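RpfR (Cronobacter turicensis, PDB 6DGG) contains a PAS domain, a sensory fold of an antiparallel sheet flanked by helices, which holds lauric acid in its interior pocket. Local coordinates at residues L45-A50 / V71-K76; E27-L32 / I75-G80; H16-R21 / G39-T44. One frame throughout, in Å; residues are numbered along the deposited sequence.

Contact 1 (L45-A50 / V71-K76). With DAO (lauric acid), chain B.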
loop_
_atom_site.group_PDB
_atom_site.type_symbol
_atom_site.label_atom_id
_atom_site.label_comp_id
_atom_site.label_asym_id
_atom_site.label_seq_id
_atom_site.Cartn_x
_atom_site.Cartn_y
_atom_site.Cartn_z
ATOM N N LEU A 45 -7.172 3.848 -6.420
ATOM C CA LEU A 45 -7.910 2.606 -6.244
ATOM C C LEU A 45 -8.341 2.388 -4.794
ATOM O O LEU A 45 -9.440 1.877 -4.550
ATOM C CB LEU A 45 -7.050 1.442 -6.741
ATOM C CG LEU A 45 -7.624 0.028 -6.821
ATOM C CD1 LEU A 45 -8.992 0.002 -7.476
ATOM C CD2 LEU A 45 -6.646 -0.851 -7.601
ATOM N N PHE A 46 -7.510 2.765 -3.818
ATOM C CA PHE A 46 -7.729 2.338 -2.434
ATOM C C PHE A 46 -7.829 3.473 -1.423
ATOM O O PHE A 46 -7.880 3.199 -0.213
ATOM C CB PHE A 46 -6.643 1.352 -1.981
ATOM C CG PHE A 46 -6.619 0.081 -2.764
ATOM C CD1 PHE A 46 -7.715 -0.765 -2.762
ATOM C CD2 PHE A 46 -5.505 -0.268 -3.519
ATOM C CE1 PHE A 46 -7.693 -1.947 -3.480
ATOM C CE2 PHE A 46 -5.478 -1.439 -4.239
ATOM C CZ PHE A 46 -6.577 -2.282 -4.227
ATOM N N MET A 47 -7.871 4.730 -1.857
ATOM C CA MET A 47 -7.894 5.828 -0.908
ATOM C C MET A 47 -8.930 6.871 -1.300
ATOM O O MET A 47 -9.229 7.082 -2.481
ATOM C CB MET A 47 -6.520 6.498 -0.785
ATOM C CG MET A 47 -5.394 5.547 -0.427
ATOM S SD MET A 47 -3.824 6.409 -0.288
ATOM C CE MET A 47 -2.717 5.010 -0.158
ATOM N N SER A 48 -9.474 7.522 -0.281
ATOM C CA SER A 48 -10.309 8.687 -0.476
ATOM C C SER A 48 -9.474 9.805 -1.094
ATOM O O SER A 48 -8.243 9.766 -1.051
ATOM C CB SER A 48 -10.829 9.163 0.874
ATOM O OG SER A 48 -9.745 9.641 1.650
ATOM N N PRO A 49 -10.118 10.823 -1.676
ATOM C CA PRO A 49 -9.325 11.892 -2.295
ATOM C C PRO A 49 -8.345 12.540 -1.337
ATOM O O PRO A 49 -7.193 12.795 -1.715
ATOM C CB PRO A 49 -10.388 12.864 -2.815
ATOM C CG PRO A 49 -11.559 11.981 -3.115
ATOM C CD PRO A 49 -11.546 10.941 -2.014
ATOM N N ALA A 50 -8.769 12.795 -0.097
ATOM C CA ALA A 50 -7.885 13.451 0.861
ATOM C C ALA A 50 -6.699 12.567 1.211
ATOM O O ALA A 50 -5.564 13.051 1.312
ATOM C CB ALA A 50 -8.660 13.805 2.128
ATOM N N VAL A 71 3.647 5.446 8.644
ATOM C CA VAL A 71 2.531 6.349 8.407
ATOM C C VAL A 71 1.245 5.581 8.653
ATOM O O VAL A 71 1.192 4.361 8.474
ATOM C CB VAL A 71 2.591 6.911 6.966
ATOM C CG1 VAL A 71 2.327 5.818 5.949
ATOM C CG2 VAL A 71 1.611 8.071 6.788
ATOM N N GLU A 72 0.197 6.307 9.042
ATOM C CA GLU A 72 -1.139 5.742 9.173
ATOM C C GLU A 72 -2.010 6.253 8.032
ATOM O O GLU A 72 -2.019 7.457 7.728
ATOM C CB GLU A 72 -1.761 6.074 10.536
ATOM C CG GLU A 72 -0.960 5.540 11.722
ATOM C CD GLU A 72 -1.583 5.834 13.074
ATOM O OE1 GLU A 72 -2.772 6.213 13.128
ATOM O OE2 GLU A 72 -0.866 5.679 14.083
ATOM N N ARG A 73 -2.724 5.332 7.387
ATOM C CA ARG A 73 -3.503 5.644 6.199
ATOM C C ARG A 73 -4.844 4.940 6.306
ATOM O O ARG A 73 -4.894 3.737 6.579
ATOM C CB ARG A 73 -2.758 5.137 4.952
ATOM C CG ARG A 73 -3.120 5.754 3.629
ATOM C CD ARG A 73 -2.153 6.861 3.288
ATOM N NE ARG A 73 -2.537 8.056 4.004
ATOM C CZ ARG A 73 -1.751 9.096 4.252
ATOM N NH1 ARG A 73 -2.249 10.132 4.901
ATOM N NH2 ARG A 73 -0.489 9.111 3.876
ATOM N N TRP A 74 -5.925 5.683 6.099
ATOM C CA TRP A 74 -7.238 5.069 5.965
ATOM C C TRP A 74 -7.345 4.493 4.560
ATOM O O TRP A 74 -7.054 5.187 3.580
ATOM C CB TRP A 74 -8.344 6.098 6.197
ATOM C CG TRP A 74 -8.588 6.417 7.650
ATOM C CD1 TRP A 74 -8.186 7.534 8.327
ATOM C CD2 TRP A 74 -9.301 5.609 8.601
ATOM N NE1 TRP A 74 -8.596 7.464 9.640
ATOM C CE2 TRP A 74 -9.291 6.298 9.829
ATOM C CE3 TRP A 74 -9.960 4.380 8.529
ATOM C CZ2 TRP A 74 -9.904 5.792 10.970
ATOM C CZ3 TRP A 74 -10.563 3.881 9.660
ATOM C CH2 TRP A 74 -10.534 4.583 10.865
ATOM N N ILE A 75 -7.788 3.238 4.463
ATOM C CA ILE A 75 -7.772 2.468 3.223
ATOM C C ILE A 75 -9.166 1.920 2.963
ATOM O O ILE A 75 -9.814 1.393 3.878
ATOM C CB ILE A 75 -6.768 1.293 3.305
ATOM C CG1 ILE A 75 -5.329 1.795 3.488
ATOM C CG2 ILE A 75 -6.878 0.381 2.094
ATOM C CD1 ILE A 75 -4.813 2.663 2.379
ATOM N N LYS A 76 -9.618 2.020 1.711
ATOM C CA LYS A 76 -10.911 1.487 1.298
ATOM C C LYS A 76 -10.807 -0.028 1.140
ATOM O O LYS A 76 -10.037 -0.521 0.306
ATOM C CB LYS A 76 -11.329 2.125 -0.027
ATOM C CG LYS A 76 -11.484 3.638 0.040
ATOM C CD LYS A 76 -11.797 4.259 -1.328
ATOM C CE LYS A 76 -13.169 3.856 -1.857
ATOM N NZ LYS A 76 -13.479 4.511 -3.167
HETATM O O1 DAO B . 0.970 7.408 2.502
HETATM O O2 DAO B . 3.098 7.465 2.947
HETATM C C1 DAO B . 2.119 6.916 2.363
HETATM C C2 DAO B . 2.290 5.680 1.463
HETATM C C3 DAO B . 1.231 4.600 1.768
HETATM C C4 DAO B . 1.112 3.508 0.682
HETATM C C5 DAO B . 0.131 2.414 1.145
HETATM C C6 DAO B . -0.208 1.306 0.117
HETATM C C7 DAO B . -1.715 0.962 0.241
HETATM C C8 DAO B . -2.104 -0.493 -0.059
HETATM C C9 DAO B . -3.582 -0.684 0.315
HETATM C C10 DAO B . -4.236 -1.943 -0.272
HETATM C C11 DAO B . -4.085 -3.174 0.624
HETATM C C12 DAO B . -5.131 -3.185 1.741
HETATM O O HOH W 1 -9.277 6.179 2.283
#

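Contact 2 (E27-L32 / I75-G80)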
loop_
_atom_site.group_PDB
_atom_site.type_symbol
_atom_site.label_atom_id
_atom_site.label_comp_id
_atom_site.label_asym_id
_atom_site.label_seq_id
_atom_site.Cartn_x
_atom_site.Cartn_y
_atom_site.Cartn_z
ATOM N N GLU A 27 -5.481 -9.157 -1.024
ATOM C CA GLU A 27 -6.604 -9.677 -1.796
ATOM C C GLU A 27 -7.821 -9.896 -0.909
ATOM O O GLU A 27 -8.942 -9.558 -1.291
ATOM C CB GLU A 27 -6.212 -10.991 -2.482
ATOM C CG GLU A 27 -5.036 -10.877 -3.449
ATOM C CD GLU A 27 -4.688 -12.187 -4.115
ATOM O OE1 GLU A 27 -5.027 -13.260 -3.563
ATOM O OE2 GLU A 27 -4.075 -12.166 -5.203
ATOM N N GLU A 28 -7.623 -10.469 0.284
ATOM C CA GLU A 28 -8.757 -10.753 1.160
ATOM C C GLU A 28 -9.457 -9.471 1.607
ATOM O O GLU A 28 -10.693 -9.419 1.672
ATOM C CB GLU A 28 -8.299 -11.594 2.348
ATOM C CG GLU A 28 -7.865 -13.002 1.954
ATOM C CD GLU A 28 -7.218 -13.767 3.098
ATOM O OE1 GLU A 28 -7.434 -13.394 4.270
ATOM O OE2 GLU A 28 -6.488 -14.741 2.819
ATOM N N TYR A 29 -8.690 -8.413 1.896
ATOM C CA TYR A 29 -9.299 -7.160 2.338
ATOM C C TYR A 29 -10.073 -6.468 1.225
ATOM O O TYR A 29 -11.050 -5.764 1.502
ATOM C CB TYR A 29 -8.229 -6.198 2.860
ATOM C CG TYR A 29 -7.979 -6.300 4.347
ATOM C CD1 TYR A 29 -8.811 -5.653 5.256
ATOM C CD2 TYR A 29 -6.912 -7.027 4.844
ATOM C CE1 TYR A 29 -8.593 -5.747 6.620
ATOM C CE2 TYR A 29 -6.688 -7.130 6.203
ATOM C CZ TYR A 29 -7.525 -6.476 7.088
ATOM O OH TYR A 29 -7.314 -6.567 8.447
ATOM N N THR A 30 -9.651 -6.627 -0.029
ATOM C CA THR A 30 -10.158 -5.793 -1.114
ATOM C C THR A 30 -11.062 -6.523 -2.090
ATOM O O THR A 30 -11.817 -5.866 -2.815
ATOM C CB THR A 30 -8.998 -5.197 -1.925
ATOM O OG1 THR A 30 -8.278 -6.255 -2.576
ATOM C CG2 THR A 30 -8.067 -4.384 -1.035
ATOM N N GLY A 31 -10.999 -7.848 -2.140
ATOM C CA GLY A 31 -11.712 -8.611 -3.138
ATOM C C GLY A 31 -11.070 -8.610 -4.505
ATOM O O GLY A 31 -11.690 -9.090 -5.458
ATOM N N LEU A 32 -9.843 -8.100 -4.626
ATOM C CA LEU A 32 -9.141 -7.985 -5.900
ATOM C C LEU A 32 -7.909 -8.882 -5.876
ATOM O O LEU A 32 -7.219 -8.974 -4.854
ATOM C CB LEU A 32 -8.712 -6.525 -6.159
ATOM C CG LEU A 32 -9.855 -5.509 -6.331
ATOM C CD1 LEU A 32 -9.324 -4.084 -6.463
ATOM C CD2 LEU A 32 -10.727 -5.863 -7.499
ATOM N N ILE A 75 -7.788 3.238 4.463
ATOM C CA ILE A 75 -7.772 2.468 3.223
ATOM C C ILE A 75 -9.166 1.920 2.963
ATOM O O ILE A 75 -9.814 1.393 3.878
ATOM C CB ILE A 75 -6.768 1.293 3.305
ATOM C CG1 ILE A 75 -5.329 1.795 3.488
ATOM C CG2 ILE A 75 -6.878 0.381 2.094
ATOM C CD1 ILE A 75 -4.813 2.663 2.379
ATOM N N LYS A 76 -9.618 2.020 1.711
ATOM C CA LYS A 76 -10.911 1.487 1.298
ATOM C C LYS A 76 -10.807 -0.028 1.140
ATOM O O LYS A 76 -10.037 -0.521 0.306
ATOM C CB LYS A 76 -11.329 2.125 -0.027
ATOM C CG LYS A 76 -11.484 3.638 0.040
ATOM C CD LYS A 76 -11.797 4.259 -1.328
ATOM C CE LYS A 76 -13.169 3.856 -1.857
ATOM N NZ LYS A 76 -13.479 4.511 -3.167
ATOM N N THR A 77 -11.593 -0.761 1.923
ATOM C CA THR A 77 -11.642 -2.216 1.858
ATOM C C THR A 77 -13.068 -2.661 1.557
ATOM O O THR A 77 -14.000 -1.855 1.500
ATOM C CB THR A 77 -11.188 -2.853 3.179
ATOM O OG1 THR A 77 -12.253 -2.780 4.137
ATOM C CG2 THR A 77 -9.946 -2.158 3.739
ATOM N N ARG A 78 -13.238 -3.972 1.376
ATOM C CA ARG A 78 -14.549 -4.502 1.020
ATOM C C ARG A 78 -15.571 -4.296 2.132
ATOM O O ARG A 78 -16.777 -4.363 1.866
ATOM C CB ARG A 78 -14.436 -5.982 0.619
ATOM C CG ARG A 78 -14.110 -6.921 1.765
ATOM C CD ARG A 78 -13.408 -8.189 1.289
ATOM N NE ARG A 78 -14.111 -8.865 0.202
ATOM C CZ ARG A 78 -13.678 -9.978 -0.388
ATOM N NH1 ARG A 78 -14.382 -10.528 -1.370
ATOM N NH2 ARG A 78 -12.542 -10.549 0.001
ATOM N N LYS A 79 -15.123 -4.049 3.364
ATOM C CA LYS A 79 -16.019 -3.673 4.453
ATOM C C LYS A 79 -15.725 -2.245 4.903
ATOM O O LYS A 79 -15.579 -1.977 6.100
ATOM C CB LYS A 79 -15.886 -4.637 5.637
ATOM C CG LYS A 79 -16.740 -5.895 5.531
ATOM C CD LYS A 79 -16.951 -6.539 6.902
ATOM C CE LYS A 79 -17.980 -5.784 7.750
ATOM N NZ LYS A 79 -19.390 -6.134 7.406
ATOM N N GLY A 80 -15.631 -1.325 3.952
ATOM C CA GLY A 80 -15.431 0.068 4.283
ATOM C C GLY A 80 -13.992 0.406 4.637
ATOM O O GLY A 80 -13.053 -0.390 4.499
#

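Contact 3 (H16-R21 / G39-T44). With DAO (lauric acid), chain B.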
loop_
_atom_site.group_PDB
_atom_site.type_symbol
_atom_site.label_atom_id
_atom_site.label_comp_id
_atom_site.label_asym_id
_atom_site.label_seq_id
_atom_site.Cartn_x
_atom_site.Cartn_y
_atom_site.Cartn_z
ATOM N N HIS A 16 5.292 6.099 -8.932
ATOM C CA HIS A 16 3.996 6.654 -9.302
ATOM C C HIS A 16 2.856 6.098 -8.464
ATOM O O HIS A 16 1.702 6.502 -8.659
ATOM C CB HIS A 16 3.731 6.353 -10.772
ATOM C CG HIS A 16 4.883 6.683 -11.657
ATOM N ND1 HIS A 16 5.284 7.979 -11.891
ATOM C CD2 HIS A 16 5.742 5.891 -12.338
ATOM C CE1 HIS A 16 6.325 7.973 -12.704
ATOM N NE2 HIS A 16 6.626 6.719 -12.986
ATOM N N GLY A 17 3.146 5.194 -7.534
ATOM C CA GLY A 17 2.100 4.497 -6.828
ATOM C C GLY A 17 1.492 3.347 -7.589
ATOM O O GLY A 17 0.475 2.801 -7.149
ATOM N N ASN A 18 2.081 2.955 -8.715
ATOM C CA ASN A 18 1.579 1.806 -9.449
ATOM C C ASN A 18 2.075 0.507 -8.825
ATOM O O ASN A 18 3.228 0.394 -8.388
ATOM C CB ASN A 18 1.942 1.921 -10.923
ATOM C CG ASN A 18 1.240 3.093 -11.581
ATOM O OD1 ASN A 18 0.196 3.545 -11.097
ATOM N ND2 ASN A 18 1.810 3.606 -12.655
ATOM N N ILE A 19 1.175 -0.460 -8.757
ATOM C CA ILE A 19 1.359 -1.640 -7.919
ATOM C C ILE A 19 2.199 -2.667 -8.665
ATOM O O ILE A 19 1.931 -2.998 -9.828
ATOM C CB ILE A 19 -0.005 -2.222 -7.518
ATOM C CG1 ILE A 19 -0.751 -1.235 -6.616
ATOM C CG2 ILE A 19 0.158 -3.591 -6.821
ATOM C CD1 ILE A 19 -2.233 -1.499 -6.491
ATOM N N GLN A 20 3.200 -3.201 -7.977
ATOM C CA GLN A 20 4.086 -4.219 -8.515
ATOM C C GLN A 20 3.838 -5.599 -7.929
ATOM O O GLN A 20 3.992 -6.600 -8.639
ATOM C CB GLN A 20 5.535 -3.795 -8.273
ATOM C CG GLN A 20 5.799 -2.345 -8.663
ATOM C CD GLN A 20 5.597 -2.086 -10.149
ATOM O OE1 GLN A 20 6.005 -2.889 -10.989
ATOM N NE2 GLN A 20 4.953 -0.966 -10.478
ATOM N N ARG A 21 3.487 -5.668 -6.643
ATOM C CA ARG A 21 3.098 -6.894 -5.958
ATOM C C ARG A 21 2.041 -6.535 -4.920
ATOM O O ARG A 21 1.987 -5.402 -4.424
ATOM C CB ARG A 21 4.284 -7.579 -5.257
ATOM C CG ARG A 21 5.351 -8.162 -6.178
ATOM C CD ARG A 21 5.728 -9.578 -5.743
ATOM N NE ARG A 21 4.632 -10.508 -6.006
ATOM C CZ ARG A 21 4.722 -11.833 -5.925
ATOM N NH1 ARG A 21 5.864 -12.413 -5.583
ATOM N NH2 ARG A 21 3.660 -12.573 -6.195
ATOM N N GLY A 39 0.157 -2.820 -11.989
ATOM C CA GLY A 39 0.116 -1.704 -12.909
ATOM C C GLY A 39 -0.928 -0.655 -12.592
ATOM O O GLY A 39 -0.912 0.414 -13.216
ATOM N N GLN A 40 -1.832 -0.921 -11.658
ATOM C CA GLN A 40 -2.876 0.022 -11.288
ATOM C C GLN A 40 -2.372 0.945 -10.189
ATOM O O GLN A 40 -1.468 0.603 -9.422
ATOM C CB GLN A 40 -4.119 -0.718 -10.785
ATOM C CG GLN A 40 -4.726 -1.675 -11.781
ATOM C CD GLN A 40 -5.406 -0.983 -12.936
ATOM O OE1 GLN A 40 -5.567 0.239 -12.945
ATOM N NE2 GLN A 40 -5.831 -1.767 -13.916
ATOM N N ASN A 41 -2.999 2.114 -10.092
ATOM C CA ASN A 41 -2.569 3.135 -9.147
ATOM C C ASN A 41 -3.195 2.917 -7.773
ATOM O O ASN A 41 -4.423 2.919 -7.628
ATOM C CB ASN A 41 -2.895 4.537 -9.644
ATOM C CG ASN A 41 -2.243 5.579 -8.791
ATOM O OD1 ASN A 41 -2.847 6.085 -7.846
ATOM N ND2 ASN A 41 -0.979 5.861 -9.069
ATOM N N VAL A 42 -2.341 2.794 -6.758
ATOM C CA VAL A 42 -2.801 2.449 -5.421
ATOM C C VAL A 42 -3.616 3.581 -4.801
ATOM O O VAL A 42 -4.559 3.330 -4.035
ATOM C CB VAL A 42 -1.582 2.052 -4.564
ATOM C CG1 VAL A 42 -0.778 3.268 -4.124
ATOM C CG2 VAL A 42 -2.014 1.232 -3.387
ATOM N N PHE A 43 -3.270 4.836 -5.101
ATOM C CA PHE A 43 -3.941 5.966 -4.472
ATOM C C PHE A 43 -5.382 6.080 -4.946
ATOM O O PHE A 43 -6.310 6.212 -4.138
ATOM C CB PHE A 43 -3.196 7.267 -4.778
ATOM C CG PHE A 43 -1.714 7.192 -4.558
ATOM C CD1 PHE A 43 -1.193 6.881 -3.314
ATOM C CD2 PHE A 43 -0.839 7.446 -5.604
ATOM C CE1 PHE A 43 0.179 6.822 -3.120
ATOM C CE2 PHE A 43 0.526 7.396 -5.412
ATOM C CZ PHE A 43 1.037 7.077 -4.173
ATOM N N THR A 44 -5.597 6.062 -6.261
ATOM C CA THR A 44 -6.955 6.256 -6.749
ATOM C C THR A 44 -7.803 5.016 -6.509
ATOM O O THR A 44 -9.027 5.120 -6.368
ATOM C CB THR A 44 -6.937 6.648 -8.227
ATOM O OG1 THR A 44 -6.339 5.601 -8.990
ATOM C CG2 THR A 44 -6.137 7.929 -8.434
HETATM O O1 DAO B . 0.970 7.408 2.502
HETATM O O2 DAO B . 3.098 7.465 2.947
HETATM C C1 DAO B . 2.119 6.916 2.363
HETATM C C2 DAO B . 2.290 5.680 1.463
HETATM C C3 DAO B . 1.231 4.600 1.768
HETATM C C4 DAO B . 1.112 3.508 0.682
HETATM C C5 DAO B . 0.131 2.414 1.145
HETATM C C6 DAO B . -0.208 1.306 0.117
HETATM C C7 DAO B . -1.715 0.962 0.241
HETATM C C8 DAO B . -2.104 -0.493 -0.059
HETATM C C9 DAO B . -3.582 -0.684 0.315
HETATM C C10 DAO B . -4.236 -1.943 -0.272
HETATM C C11 DAO B . -4.085 -3.174 0.624
HETATM C C12 DAO B . -5.131 -3.185 1.741
#

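Contact 1 (L45-A50 / V71-K76)
Phe46 and Lys76 meet through their backbones: Lys76 N donates to Phe46 O over 2.8 Å, an almost straight bond at 175°. The same oxygen receives a CA-H...O contact from Ile75 CA at 3.5 Å, so one carbonyl at the end of helix 42-46 takes both approaches from strand 69-77. The tightly packed part lies on the inner side. There Met47, the first residue to leave the helix, reaches back with an extended side chain, and its CE rests 4.0 Å from Ile75 CD1. The thioether and methyl also cross the aliphatic part of Arg73 at about a right angle, with CE 3.9 Å from Arg73 CG; a slender, flexible methionine suits this strip between a branched side chain and a charged one. Arg73 bends at chi2 and chi3, which turns NH2 to lauric acid O1 at 2.6 Å in the guanidinium plane, while NH1 forms a salt bridge with Glu51. The Phe46 ring is sandwiched, Leu45 CG above the centre of one face and lauric acid C10 over the other, displaced toward the rim. Ile75 CG2 touches the neighbouring C9 of the same ligand. The outer side is looser. Lys76 lays its methylenes along the backbone of Phe46 and Met47, CD coming 3.9 Å from Met47 C, and farther along a water bridges Ser48 N and Trp74 O. Ser48 itself N-caps the next helix, its OG accepting from Glu51 N. Apolar side chains thus line the ligand's tail, and Arg73, with Tyr69, Ser55 and Asn58, binds its head, a division that matches an amphipathic fatty acid and would probably favour the carboxylate form.

Contact 2 (E27-L32 / I75-G80)
Thr77, the last residue of strand 69-77, sets its side chain next to that of Tyr29, both pointing the same way, with Thr77 CG2 4.0 Å from Tyr29 CD1. Its CB also lies against Tyr29 O, at 3.4 Å. The hydroxyl turns to its own hairpin: OG1 donates to Gly80 O over 2.5 Å and accepts from Lys79 N in an ST turn. Threonine suits the place because one branch is apolar and lies beside the tyrosine while the other braces the turn.

Arg78 follows and carries most of the contact. Its backbone N donates to Tyr29 O at 2.8 Å. The side chain starts with CG between the backbone N and the carbonyl carbon (chi1 70°), which directs it back over the end of helix 24-30. NH2 then donates to Glu28 O over 2.7 Å, the oxygen lying at the guanidinium edge and in its plane, while Gly31 CA sits 3.6 Å above the centre of one face. The arginine thus bonds two successive carbonyls near the end of the helix, where its charge probably complements the helix dipole. Gly31 suits its place through its positive phi, and having no side chain lets its CA lie directly against the flat group. At the close of the turn, Gly80 O accepts from Thr77 N as well as OG1, so two donors of one residue grip it.

The hairpin between strands 69-77 and 80-90 thus lies against the end of helix 24-30. Tyr29 reaches on across the sheet, its ring edge-to-face with Phe84 and its OH bonded to Asp108, while Thr30 packs on Phe22 of strand 19-22 and Phe46 of helix 42-46.

Contact 3 (H16-R21 / G39-T44)
Gly17 and Val42 open the backbone bonding, Val42 N donating to Gly17 O over 2.8 Å. Two residues on, Ile19 N donates to Gln40 O at 2.9 Å, and Ile19 O accepts from Gly39 N. These bonds frame a single beta bridge between Asn18 and Asn41. Gln40 O gains a CA-H...O contact from Asn18 CA, 3.3 Å away.

Side-chain polar bonds centre on Asn41. With CG anti to the backbone N (chi1 -170°), its amide bonds the other segment through ND2 and its own helix through OD1: ND2 donates to Asn18 OD1 at 3.3 Å, the two amide planes nearly perpendicular at 86°, and makes a weak bond to His16 O. OD1 accepts from Thr44 N on a lone pair, and weakly from Phe43 N. Asparagine is thus the N-cap of helix 42-46, one of the short helices that cover the PAS sheet, and it couples that helix start to the turn leading into edge strand 19-22.

Apolar contacts complete the interface. Ile19 crosses Val42 at about a right angle, CG1 4.0 Å from Val42 CB, and Val42 CG2 faces lauric acid C7 at 3.7 Å; the branched Val42 suits this wall of the ligand pocket. Phe43 CE2 comes 3.6 Å from Gly17 CA, a position that tolerates no side chain, and the Phe43 ring also packs on Val59 of helix 49-65.

In the fold
From the N terminus, contact 3 closes the first loop, bringing the start of helix 42-46 back to the entry of strand 19-22 after helices 24-30 and 34-37. Contact 1 follows in series, closing the excursion through helix 49-65 as strand 69-77 returns to the end of helix 42-46. Contact 2 spans the longest interval: it opens inside the loop of contact 3, which it crosses, and contains contact 1, with which it shares Ile75 and Lys76 at its closing end. Helix 42-46 is therefore tied to both outermost strands, 19-22 and 69-77. Phe46 joins the three regions, touching Leu32 of contact 2 and Ile19 of contact 3 beside lauric acid.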